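Putative NAD(P)H-flavin oxidoreductase (Neisseria meningitidis serogroup A / serotype 4A, PDB 6WT2) probably reduces nitro compounds such as chloramphenicol, using FMN as cofactor and NADH or NADPH as the electron source. Local coordinates at residues Ala126-Ala129 with Ile134-Asp137. Numbering follows the deposited sequence.
Sequences AFQA and ILDD. With NIO (nicotinic acid), chain E.
I134 and L135 both pack on the side chain of Q128, but on different parts of it. L135 lies across it at about a right angle: its CG sits 3.7 Å from Q128 CB, while CD2 reaches on to the amide oxygen, 3.5 Å from OE1. The other methyl, CD1, touches the methyl of A129, CB to CD1 4.1 Å. I134 comes at a slant, with its CD1 4.1 Å from both CG and NE2 of Q128; its CG1 stands between the backbone N and the carbonyl carbon (chi1 58°), and the extended arm beyond it carries CD1 to those two atoms. The Q128 chain is itself stretched out past CG (chi2 -170°), which takes the amide to the neighbouring loop, where NE2 bonds to the carbonyl of A95 and OE1 accepts a weak bond from F97 N. This buried amide thus has polar partners at both ends.

The backbones are tied together by I134 N, which donates to Q128 O at 2.9 Å with an N-H...O angle of 165°. One residue on, a water donates to A129 O and accepts from L135 N. From the same helical turn, F127 presents a ring face to nicotinic acid, whose C4 lies 3.8 Å above the ring plane over its centre; E171 of the second subunit also packs on this phenylalanine. D137 caps the next helix through OD1 to R139 N. The whole is a helix-loop-helix connection between helices 114-131 and 138-162, bordering the nicotinic acid pocket of a nitroreductase-family dimer.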
ATOM      1  N   ALA A 126      20.012  12.742   1.726  1.00 25.93           N
ATOM      2  CA  ALA A 126      19.651  13.551   0.572  1.00 28.58           C
ATOM      3  C   ALA A 126      18.273  13.173   0.056  1.00 25.03           C
ATOM      4  O   ALA A 126      17.467  14.046  -0.287  1.00 25.18           O
ATOM      5  CB  ALA A 126      20.700  13.387  -0.526  1.00 25.89           C
ATOM      6  N   PHE A 127      17.984  11.870   0.012  1.00 24.09           N
ATOM      7  CA  PHE A 127      16.657  11.404  -0.382  1.00 26.47           C
ATOM      8  C   PHE A 127      15.587  12.021   0.509  1.00 27.30           C
ATOM      9  O   PHE A 127      14.613  12.607   0.025  1.00 25.52           O
ATOM     10  CB  PHE A 127      16.604   9.873  -0.308  1.00 26.19           C
ATOM     11  CG  PHE A 127      15.208   9.315  -0.375  1.00 25.82           C
ATOM     12  CD1 PHE A 127      14.465   9.424  -1.535  1.00 27.30           C
ATOM     13  CD2 PHE A 127      14.641   8.684   0.715  1.00 26.11           C
ATOM     14  CE1 PHE A 127      13.160   8.919  -1.608  1.00 31.06           C
ATOM     15  CE2 PHE A 127      13.340   8.180   0.655  1.00 29.36           C
ATOM     16  CZ  PHE A 127      12.603   8.296  -0.509  1.00 32.12           C
ATOM     17  N   GLN A 128      15.774  11.923   1.823  1.00 22.60           N
ATOM     18  CA  GLN A 128      14.758  12.391   2.756  1.00 23.35           C
ATOM     19  C   GLN A 128      14.688  13.910   2.809  1.00 24.20           C
ATOM     20  O   GLN A 128      13.609  14.474   2.996  1.00 25.17           O
ATOM     21  CB  GLN A 128      15.036  11.832   4.145  1.00 22.84           C
ATOM     22  CG  GLN A 128      14.763  10.359   4.264  1.00 25.38           C
ATOM     23  CD  GLN A 128      14.823   9.919   5.700  1.00 24.66           C
ATOM     24  OE1 GLN A 128      15.599  10.467   6.482  1.00 24.87           O
ATOM     25  NE2 GLN A 128      13.994   8.949   6.069  1.00 23.66           N
ATOM     26  N   ALA A 129      15.827  14.591   2.684  1.00 24.44           N
ATOM     27  CA  ALA A 129      15.804  16.044   2.822  1.00 25.94           C
ATOM     28  C   ALA A 129      15.389  16.741   1.529  1.00 30.83           C
ATOM     29  O   ALA A 129      14.665  17.739   1.575  1.00 28.28           O
ATOM     30  CB  ALA A 129      17.173  16.553   3.276  1.00 26.54           C
ATOM     31  N   ILE A 134      10.819  15.073   3.563  1.00 27.78           N
ATOM     32  CA  ILE A 134      10.068  14.663   4.741  1.00 28.89           C
ATOM     33  C   ILE A 134      10.812  14.959   6.041  1.00 34.05           C
ATOM     34  O   ILE A 134      10.376  14.527   7.104  1.00 37.61           O
ATOM     35  CB  ILE A 134       9.682  13.171   4.665  1.00 28.58           C
ATOM     36  CG1 ILE A 134      10.938  12.291   4.513  1.00 30.96           C
ATOM     37  CG2 ILE A 134       8.670  12.929   3.554  1.00 29.47           C
ATOM     38  CD1 ILE A 134      10.650  10.794   4.537  1.00 28.74           C
ATOM     39  N   LEU A 135      11.925  15.694   5.986  1.00 36.00           N
ATOM     40  CA  LEU A 135      12.720  15.978   7.180  1.00 36.70           C
ATOM     41  C   LEU A 135      12.371  17.296   7.861  1.00 47.90           C
ATOM     42  O   LEU A 135      12.967  17.618   8.894  1.00 54.76           O
ATOM     43  CB  LEU A 135      14.210  15.987   6.843  1.00 35.03           C
ATOM     44  CG  LEU A 135      14.837  14.637   6.533  1.00 36.46           C
ATOM     45  CD1 LEU A 135      16.309  14.686   6.873  1.00 37.49           C
ATOM     46  CD2 LEU A 135      14.135  13.532   7.306  1.00 43.53           C
ATOM     47  N   ASP A 136      11.447  18.077   7.319  1.00 61.40           N
ATOM     48  CA  ASP A 136      11.048  19.299   8.000  1.00 77.59           C
ATOM     49  C   ASP A 136       9.848  19.101   8.916  1.00 76.21           C
ATOM     50  O   ASP A 136       9.584  19.961   9.763  1.00 79.37           O
ATOM     51  CB  ASP A 136      10.737  20.400   6.981  1.00 86.07           C
ATOM     52  CG  ASP A 136      11.990  21.066   6.441  1.00 91.46           C
ATOM     53  OD1 ASP A 136      13.105  20.619   6.795  1.00 93.29           O
ATOM     54  OD2 ASP A 136      11.857  22.043   5.671  1.00 91.97           O
ATOM     55  N   ASP A 137       9.132  17.988   8.776  1.00 65.94           N
ATOM     56  CA  ASP A 137       7.889  17.761   9.502  1.00 59.87           C
ATOM     57  C   ASP A 137       7.868  16.327  10.006  1.00 52.81           C
ATOM     58  O   ASP A 137       7.996  15.387   9.215  1.00 42.59           O
ATOM     59  CB  ASP A 137       6.680  18.040   8.603  1.00 61.25           C
ATOM     60  CG  ASP A 137       5.358  17.761   9.294  1.00 67.98           C
ATOM     61  OD1 ASP A 137       5.306  17.779  10.543  1.00 72.93           O
ATOM     62  OD2 ASP A 137       4.365  17.514   8.579  1.00 73.15           O
TER
HETATM   63  N   NIO E 301      16.650   5.291  -3.334  1.00 46.95           N
HETATM   64  C1  NIO E 301      16.791   3.994  -3.022  1.00 40.69           C
HETATM   65  C2  NIO E 301      15.818   3.336  -2.281  1.00 36.50           C
HETATM   66  C3  NIO E 301      14.690   4.026  -1.851  1.00 41.47           C
HETATM   67  C4  NIO E 301      14.575   5.369  -2.174  1.00 47.55           C
HETATM   68  C5  NIO E 301      15.576   5.981  -2.924  1.00 48.59           C
HETATM   69  C6  NIO E 301      15.991   1.882  -1.933  1.00 36.01           C
HETATM   70  O1  NIO E 301      15.028   1.278  -1.421  1.00 23.87           O
HETATM   71  O2  NIO E 301      17.096   1.322  -2.154  1.00 34.35           O
HETATM   72  O   HOH W   1      12.708  18.007   4.057  1.00 30.75           O